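Local structure of putative fimbrium subunit Fim1C (4K4K) at residues T31-D36 and P111-D116; G39-N44 and D98-T103. The protein is a fimbrillin-like protein that may form part of the fimbrial tip in a filamentous surface appendage mediating cell adhesion and biofilm formation. All blocks are in the same frame, centred on the assembly; numbering follows the deposited sequence. Where two conformers were deposited one is given.

Contact 1. Residues T31-D36 and P111-D116; sequences TWEAGD and PQKDID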
ATOM      1  N   THR A  31       6.099 -12.118   0.524  1.00 61.81           N
ATOM      2  CA  THR A  31       5.075 -11.158   0.078  1.00 58.96           C
ATOM      3  C   THR A  31       4.053 -10.891   1.211  1.00 57.11           C
ATOM      4  O   THR A  31       3.846  -9.733   1.578  1.00 55.87           O
ATOM      5  CB  THR A  31       4.396 -11.615  -1.222  1.00 69.46           C
ATOM      6  OG1 THR A  31       3.766 -12.872  -1.003  1.00 73.21           O
ATOM      7  CG2 THR A  31       5.369 -11.716  -2.391  1.00 70.11           C
ATOM      8  N   TRP A  32       3.433 -11.955   1.762  1.00 49.66           N
ATOM      9  CA  TRP A  32       2.461 -11.861   2.858  1.00 46.97           C
ATOM     10  C   TRP A  32       3.093 -12.291   4.167  1.00 52.33           C
ATOM     11  O   TRP A  32       4.188 -12.853   4.163  1.00 54.25           O
ATOM     12  CB  TRP A  32       1.233 -12.763   2.587  1.00 43.99           C
ATOM     13  CG  TRP A  32       0.571 -12.544   1.262  1.00 43.11           C
ATOM     14  CD1 TRP A  32       0.757 -13.271   0.122  1.00 46.28           C
ATOM     15  CD2 TRP A  32      -0.400 -11.537   0.946  1.00 41.04           C
ATOM     16  NE1 TRP A  32      -0.014 -12.757  -0.896  1.00 44.51           N
ATOM     17  CE2 TRP A  32      -0.744 -11.698  -0.414  1.00 44.59           C
ATOM     18  CE3 TRP A  32      -1.006 -10.502   1.680  1.00 40.91           C
ATOM     19  CZ2 TRP A  32      -1.674 -10.867  -1.055  1.00 42.86           C
ATOM     20  CZ3 TRP A  32      -1.934  -9.688   1.049  1.00 41.20           C
ATOM     21  CH2 TRP A  32      -2.260  -9.874  -0.302  1.00 41.76           C
ATOM     22  N   GLU A  33       2.395 -12.069   5.283  1.00 47.83           N
ATOM     23  CA  GLU A  33       2.827 -12.557   6.591  1.00 48.85           C
ATOM     24  C   GLU A  33       1.651 -13.247   7.250  1.00 51.51           C
ATOM     25  O   GLU A  33       0.509 -12.815   7.053  1.00 48.94           O
ATOM     26  CB  GLU A  33       3.448 -11.470   7.486  1.00 50.61           C
ATOM     27  CG  GLU A  33       2.693 -10.162   7.628  1.00 62.84           C
ATOM     28  CD  GLU A  33       3.556  -9.082   8.255  1.00 88.67           C
ATOM     29  OE1 GLU A  33       3.760  -9.123   9.490  1.00 80.96           O
ATOM     30  OE2 GLU A  33       4.069  -8.223   7.501  1.00 83.96           O
ATOM     31  N   ALA A  34       1.919 -14.354   7.979  1.00 48.65           N
ATOM     32  CA  ALA A  34       0.893 -15.149   8.665  1.00 48.34           C
ATOM     33  C   ALA A  34      -0.086 -14.238   9.408  1.00 48.65           C
ATOM     34  O   ALA A  34       0.332 -13.301  10.100  1.00 47.41           O
ATOM     35  CB  ALA A  34       1.538 -16.139   9.626  1.00 50.91           C
ATOM     36  N   GLY A  35      -1.373 -14.461   9.155  1.00 42.84           N
ATOM     37  CA  GLY A  35      -2.453 -13.682   9.746  1.00 40.71           C
ATOM     38  C   GLY A  35      -3.001 -12.563   8.876  1.00 39.88           C
ATOM     39  O   GLY A  35      -4.058 -12.014   9.213  1.00 39.66           O
ATOM     40  N   ASP A  36      -2.277 -12.178   7.775  1.00 31.22           N
ATOM     41  CA  ASP A  36      -2.707 -11.112   6.846  1.00 27.60           C
ATOM     42  C   ASP A  36      -4.106 -11.439   6.338  1.00 27.66           C
ATOM     43  O   ASP A  36      -4.369 -12.588   5.973  1.00 27.08           O
ATOM     44  CB  ASP A  36      -1.743 -10.960   5.659  1.00 28.37           C
ATOM     45  CG  ASP A  36      -0.611  -9.940   5.820  1.00 37.83           C
ATOM     46  OD1 ASP A  36      -0.610  -9.199   6.830  1.00 40.15           O
ATOM     47  OD2 ASP A  36       0.252  -9.864   4.915  1.00 38.11           O
ATOM     48  N   PRO A 111       2.638   0.644  11.921  1.00 28.16           N
ATOM     49  CA  PRO A 111       3.343  -0.165  10.904  1.00 27.53           C
ATOM     50  C   PRO A 111       2.866   0.160   9.484  1.00 28.42           C
ATOM     51  O   PRO A 111       1.676   0.424   9.277  1.00 27.26           O
ATOM     52  CB  PRO A 111       2.983  -1.603  11.291  1.00 29.94           C
ATOM     53  CG  PRO A 111       1.672  -1.518  11.996  1.00 33.97           C
ATOM     54  CD  PRO A 111       1.552  -0.128  12.572  1.00 29.57           C
ATOM     55  N   GLN A 112       3.791   0.157   8.524  1.00 25.11           N
ATOM     56  CA  GLN A 112       3.504   0.436   7.116  1.00 23.88           C
ATOM     57  C   GLN A 112       2.424  -0.486   6.543  1.00 27.26           C
ATOM     58  O   GLN A 112       1.582  -0.013   5.772  1.00 27.04           O
ATOM     59  CB  GLN A 112       4.773   0.294   6.266  1.00 25.15           C
ATOM     60  CG  GLN A 112       5.876   1.315   6.585  1.00 24.95           C
ATOM     61  CD  GLN A 112       5.712   2.580   5.773  1.00 31.54           C
ATOM     62  OE1 GLN A 112       6.199   2.693   4.647  1.00 26.16           O
ATOM     63  NE2 GLN A 112       4.967   3.535   6.301  1.00 25.02           N
ATOM     64  N   LYS A 113       2.437  -1.793   6.906  1.00 23.57           N
ATOM     65  CA  LYS A 113       1.470  -2.770   6.365  1.00 23.64           C
ATOM     66  C   LYS A 113       0.007  -2.410   6.694  1.00 26.87           C
ATOM     67  O   LYS A 113      -0.876  -2.783   5.932  1.00 26.41           O
ATOM     68  CB  LYS A 113       1.788  -4.207   6.840  1.00 26.47           C
ATOM     69  CG  LYS A 113       1.514  -4.500   8.317  1.00 40.10           C
ATOM     70  CD  LYS A 113       1.622  -5.992   8.620  1.00 50.47           C
ATOM     71  CE  LYS A 113       1.179  -6.343  10.018  1.00 60.57           C
ATOM     72  NZ  LYS A 113      -0.305  -6.361  10.149  1.00 72.15           N
ATOM     73  N   ASP A 114      -0.248  -1.667   7.797  1.00 22.69           N
ATOM     74  CA  ASP A 114      -1.617  -1.316   8.205  1.00 22.47           C
ATOM     75  C   ASP A 114      -2.207  -0.180   7.374  1.00 24.64           C
ATOM     76  O   ASP A 114      -3.423   0.023   7.434  1.00 24.60           O
ATOM     77  CB  ASP A 114      -1.655  -0.955   9.699  1.00 25.13           C
ATOM     78  CG  ASP A 114      -1.505  -2.194  10.590  1.00 34.96           C
ATOM     79  OD1 ASP A 114      -1.428  -3.317  10.042  1.00 33.68           O
ATOM     80  OD2 ASP A 114      -1.481  -2.038  11.827  1.00 38.25           O
ATOM     81  N   ILE A 115      -1.367   0.563   6.611  1.00 19.39           N
ATOM     82  CA  ILE A 115      -1.883   1.637   5.750  1.00 18.17           C
ATOM     83  C   ILE A 115      -1.621   1.313   4.259  1.00 19.74           C
ATOM     84  O   ILE A 115      -1.944   2.121   3.400  1.00 18.10           O
ATOM     85  CB  ILE A 115      -1.332   3.039   6.147  1.00 20.56           C
ATOM     86  CG1 ILE A 115       0.233   3.092   6.041  1.00 20.44           C
ATOM     87  CG2 ILE A 115      -1.849   3.447   7.531  1.00 23.36           C
ATOM     88  CD1 ILE A 115       0.856   4.533   6.093  1.00 21.33           C
ATOM     89  N   ASP A 116      -1.029   0.153   3.962  1.00 16.32           N
ATOM     90  CA  ASP A 116      -0.715  -0.234   2.600  1.00 15.29           C
ATOM     91  C   ASP A 116      -1.983  -0.779   1.897  1.00 18.45           C
ATOM     92  O   ASP A 116      -2.140  -1.982   1.721  1.00 16.59           O
ATOM     93  CB  ASP A 116       0.425  -1.265   2.601  1.00 18.15           C
ATOM     94  CG  ASP A 116       0.958  -1.578   1.230  1.00 22.41           C
ATOM     95  OD1 ASP A 116       0.489  -0.941   0.237  1.00 20.78           O
ATOM     96  OD2 ASP A 116       1.777  -2.508   1.119  1.00 26.01           O
TER
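Glu33 and Lys113 meet through the carbon stem of the lysine, an example of two oppositely charged residues that touch without pairing their charges. The carboxylate of Glu33 lies against the methylene groups of Lys113, OE2 of Glu33 standing 3.5 Å from CD of Lys113, while OE1 of Glu33 comes to 3.8 Å of the next carbon, CE of Lys113. The two chains cross at a slant. The ammonium group does not follow the stem to Glu33: a bend at the last torsion (chi4 77°) turns it aside, leaving NZ of Lys113 5.0 Å from OE1 of Glu33. It forms its salt bridge with the next residue, NZ of Lys113 reaching OD1 of Asp114 at 3.2 Å on the syn side of the carboxylate. Asp36 OD1 stays 4.4 Å from Lys113 NZ, too far for direct pairing, although the charges probably still attract. The poor order of Glu33 is consistent with this loose grip.

Asp36 is tied more closely to its own loop. Glu33 to Asp36 form a type II beta turn, closed by the hydrogen bond from Asp36 N to Glu33 O; in return the backbone N of Glu33 donates to Asp36 OD2 at 3.1 Å, approaching from above the carboxylate plane. OD2 of Asp36 also lies at the edge of the Trp32 ring, in its plane.

In the loop that runs into strand 37-44, the buried Trp32 ring meets Phe67 and Phe137 edge-to-face. Across the contact, residues 111-116 lead from strand 101-105 to strand 118-126, with Gln112 and Ile115 touching Ile206 of strand 202-207.

Contact 2. Residues G39-N44 and D98-T103; sequences GIYMLN and DGNVYT
A G1 beta bulge, in which Asn100 and Val101 both face Ala97, marks the start of strand 101-105, and a tyrosine from strand 37-44 reaches it. Tyr41 points its side chain toward the bulge, and its OH donates a hydrogen bond to Asn100 OD1 at 2.8 Å. The hydroxyl comes in at 108° to the C=O bond, from above the carbonyl plane and not on a lone pair. Asn100 OD1 sits at the edge of the ring, near its plane, and 3.3 Å from CE2 of Tyr41. Ring and amide are almost perpendicular, their planes 81° apart. Both residues have CG anti to the carbonyl carbon (chi1 -67° in Tyr41 and -63° in Asn100), which carries each flat group out toward the other.

Tyr41 bridges strand 37-44 and the bulge at the start of strand 101-105, two strands not paired with each other. Gly99 and Asn100 both have positive phi, and a CB at Gly99 would collide with the carbonyl oxygen of Asp98. Strand 37-44 is regular here, pairing antiparallel with strands 47-57 and 84-90. The buried Tyr41 ring packs among Val87, Asn53, Leu96 and Val179. A phenylalanine in place of Tyr41 would probably leave Asn100 OD1 without its phenolic donor and the amide freer to turn. Val101, the second residue of the bulge, packs on Thr175 and Asn177 of strand 164-177, the antiparallel partner of strand 101-105.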
ATOM      1  N   GLY A  39     -10.499  -8.775   2.331  1.00 13.95           N
ATOM      2  CA  GLY A  39     -11.956  -8.799   2.250  1.00 13.27           C
ATOM      3  C   GLY A  39     -12.319  -9.182   0.825  1.00 15.92           C
ATOM      4  O   GLY A  39     -11.794  -8.586  -0.113  1.00 15.97           O
ATOM      5  N   ILE A  40     -13.169 -10.189   0.641  1.00 14.00           N
ATOM      6  CA  ILE A  40     -13.585 -10.638  -0.701  1.00 12.69           C
ATOM      7  C   ILE A  40     -15.053 -10.398  -0.875  1.00 14.86           C
ATOM      8  O   ILE A  40     -15.848 -10.625   0.066  1.00 15.20           O
ATOM      9  CB  ILE A  40     -13.249 -12.152  -0.926  1.00 14.23           C
ATOM     10  CG1 ILE A  40     -11.742 -12.454  -0.627  1.00 14.92           C
ATOM     11  CG2 ILE A  40     -13.650 -12.629  -2.350  1.00 14.71           C
ATOM     12  CD1 ILE A  40     -11.279 -13.940  -0.871  1.00 18.12           C
ATOM     13  N   TYR A  41     -15.426 -10.034  -2.109  1.00 13.18           N
ATOM     14  CA  TYR A  41     -16.825  -9.922  -2.536  1.00 13.01           C
ATOM     15  C   TYR A  41     -17.049 -10.807  -3.727  1.00 15.11           C
ATOM     16  O   TYR A  41     -16.230 -10.801  -4.665  1.00 14.56           O
ATOM     17  CB  TYR A  41     -17.193  -8.486  -2.956  1.00 13.81           C
ATOM     18  CG  TYR A  41     -17.181  -7.464  -1.844  1.00 15.06           C
ATOM     19  CD1 TYR A  41     -15.981  -7.044  -1.271  1.00 15.11           C
ATOM     20  CD2 TYR A  41     -18.350  -6.805  -1.467  1.00 16.60           C
ATOM     21  CE1 TYR A  41     -15.958  -6.081  -0.259  1.00 15.97           C
ATOM     22  CE2 TYR A  41     -18.337  -5.806  -0.488  1.00 17.78           C
ATOM     23  CZ  TYR A  41     -17.136  -5.443   0.112  1.00 19.51           C
ATOM     24  OH  TYR A  41     -17.134  -4.467   1.072  1.00 18.82           O
HETATM   25  N   MSE A  42     -18.179 -11.522  -3.715  1.00 11.97           N
HETATM   26  CA  MSE A  42     -18.650 -12.254  -4.891  1.00 11.61           C
HETATM   27  C   MSE A  42     -19.776 -11.405  -5.472  1.00 15.94           C
HETATM   28  O   MSE A  42     -20.715 -11.071  -4.750  1.00 15.52           O
HETATM   29  CB  MSE A  42     -19.128 -13.674  -4.547  1.00 12.05           C
HETATM   30  CG  MSE A  42     -19.718 -14.376  -5.755  1.00 14.14           C
HETATM   31 SE   MSE A  42     -20.023 -16.290  -5.372  0.75 15.22          SE
HETATM   32  CE  MSE A  42     -21.483 -16.106  -4.254  1.00 14.99           C
ATOM     33  N   LEU A  43     -19.677 -11.054  -6.747  1.00 13.26           N
ATOM     34  CA  LEU A  43     -20.604 -10.129  -7.402  1.00 13.37           C
ATOM     35  C   LEU A  43     -21.407 -10.771  -8.499  1.00 17.83           C
ATOM     36  O   LEU A  43     -20.876 -11.561  -9.280  1.00 15.54           O
ATOM     37  CB  LEU A  43     -19.855  -8.928  -8.012  1.00 13.26           C
ATOM     38  CG  LEU A  43     -18.906  -8.156  -7.076  1.00 15.84           C
ATOM     39  CD1 LEU A  43     -18.109  -7.106  -7.865  1.00 17.32           C
ATOM     40  CD2 LEU A  43     -19.714  -7.480  -5.919  1.00 17.51           C
ATOM     41  N   ASN A  44     -22.661 -10.340  -8.615  1.00 15.99           N
ATOM     42  CA  ASN A  44     -23.545 -10.687  -9.722  1.00 16.91           C
ATOM     43  C   ASN A  44     -23.797  -9.342 -10.381  1.00 19.58           C
ATOM     44  O   ASN A  44     -24.641  -8.583  -9.912  1.00 19.22           O
ATOM     45  CB  ASN A  44     -24.809 -11.373  -9.243  1.00 19.93           C
ATOM     46  CG  ASN A  44     -25.587 -11.985 -10.394  1.00 34.80           C
ATOM     47  OD1 ASN A  44     -25.127 -12.005 -11.538  1.00 25.28           O
ATOM     48  ND2 ASN A  44     -26.741 -12.553 -10.108  1.00 31.14           N
ATOM     49  N   ASP A  98     -20.155   3.316   4.631  1.00 24.51           N
ATOM     50  CA  ASP A  98     -21.358   3.112   3.845  0.60 25.20           C
ATOM     51  C   ASP A  98     -21.069   2.991   2.341  1.00 28.83           C
ATOM     52  O   ASP A  98     -20.389   3.848   1.770  1.00 28.13           O
ATOM     53  CB  ASP A  98     -22.327   4.290   4.111  0.60 28.97           C
ATOM     54  CG  ASP A  98     -23.732   4.084   3.592  0.60 41.07           C
ATOM     55  OD1 ASP A  98     -24.146   2.917   3.450  0.60 41.49           O
ATOM     56  OD2 ASP A  98     -24.434   5.097   3.362  0.60 51.23           O
ATOM     57  N   GLY A  99     -21.558   1.922   1.723  1.00 26.58           N
ATOM     58  CA  GLY A  99     -21.349   1.708   0.296  1.00 26.32           C
ATOM     59  C   GLY A  99     -20.028   1.058  -0.086  1.00 27.03           C
ATOM     60  O   GLY A  99     -19.567   1.253  -1.216  1.00 25.93           O
ATOM     61  N   ASN A 100     -19.409   0.259   0.842  1.00 22.20           N
ATOM     62  CA  ASN A 100     -18.165  -0.502   0.594  1.00 18.14           C
ATOM     63  C   ASN A 100     -16.960   0.430   0.355  1.00 17.62           C
ATOM     64  O   ASN A 100     -16.158   0.208  -0.568  1.00 17.04           O
ATOM     65  CB  ASN A 100     -18.397  -1.436  -0.599  1.00 16.46           C
ATOM     66  CG  ASN A 100     -19.469  -2.438  -0.253  1.00 32.54           C
ATOM     67  OD1 ASN A 100     -19.470  -2.992   0.855  1.00 23.04           O
ATOM     68  ND2 ASN A 100     -20.466  -2.595  -1.121  1.00 23.83           N
ATOM     69  N   VAL A 101     -16.796   1.417   1.254  1.00 13.41           N
ATOM     70  CA  VAL A 101     -15.723   2.405   1.101  1.00 14.01           C
ATOM     71  C   VAL A 101     -14.681   2.252   2.202  1.00 17.66           C
ATOM     72  O   VAL A 101     -15.005   2.260   3.391  1.00 17.64           O
ATOM     73  CB  VAL A 101     -16.298   3.851   1.059  1.00 18.90           C
ATOM     74  CG1 VAL A 101     -15.189   4.911   1.025  1.00 19.06           C
ATOM     75  CG2 VAL A 101     -17.256   4.020  -0.139  1.00 20.08           C
ATOM     76  N   TYR A 102     -13.429   2.150   1.768  1.00 15.30           N
ATOM     77  CA  TYR A 102     -12.238   2.084   2.609  1.00 15.00           C
ATOM     78  C   TYR A 102     -11.730   3.513   2.782  1.00 18.64           C
ATOM     79  O   TYR A 102     -11.485   4.210   1.784  1.00 18.40           O
ATOM     80  CB  TYR A 102     -11.191   1.186   1.950  1.00 15.85           C
ATOM     81  CG  TYR A 102      -9.951   0.977   2.782  1.00 17.66           C
ATOM     82  CD1 TYR A 102      -8.965   1.958   2.852  1.00 20.80           C
ATOM     83  CD2 TYR A 102      -9.744  -0.213   3.480  1.00 19.24           C
ATOM     84  CE1 TYR A 102      -7.803   1.766   3.597  1.00 21.49           C
ATOM     85  CE2 TYR A 102      -8.572  -0.417   4.229  1.00 21.51           C
ATOM     86  CZ  TYR A 102      -7.601   0.577   4.273  1.00 30.55           C
ATOM     87  OH  TYR A 102      -6.405   0.422   4.956  1.00 34.61           O
ATOM     88  N   THR A 103     -11.605   3.965   4.041  1.00 15.25           N
ATOM     89  CA  THR A 103     -11.130   5.327   4.343  1.00 16.55           C
ATOM     90  C   THR A 103      -9.645   5.235   4.674  1.00 22.28           C
ATOM     91  O   THR A 103      -9.254   4.451   5.536  1.00 20.73           O
ATOM     92  CB  THR A 103     -11.964   5.981   5.462  1.00 27.94           C
ATOM     93  OG1 THR A 103     -11.988   5.101   6.586  1.00 30.44           O
ATOM     94  CG2 THR A 103     -13.408   6.268   5.028  1.00 23.32           C
TER

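How the contacts relate
Contacts 1 and 2 join neighbouring stretches of the same two regions of the chain. Residues 31-36 run into strand 37-44, which holds segment 39-44, and residues 98-103 lead by way of strand 101-105 to residues 111-116; in sequence, therefore, contact 2 falls wholly within the interval that contact 1 spans. Their centres are 19 Å apart, yet they touch: Asp114 O of contact 1 packs 3.9 Å from Tyr102 OH of contact 2. Contact 1, between two loops, has its centre about 9 Å from the centre of the chain; contact 2, between a strand and a bulge, lies farther out, its centre about 18 Å from the same point.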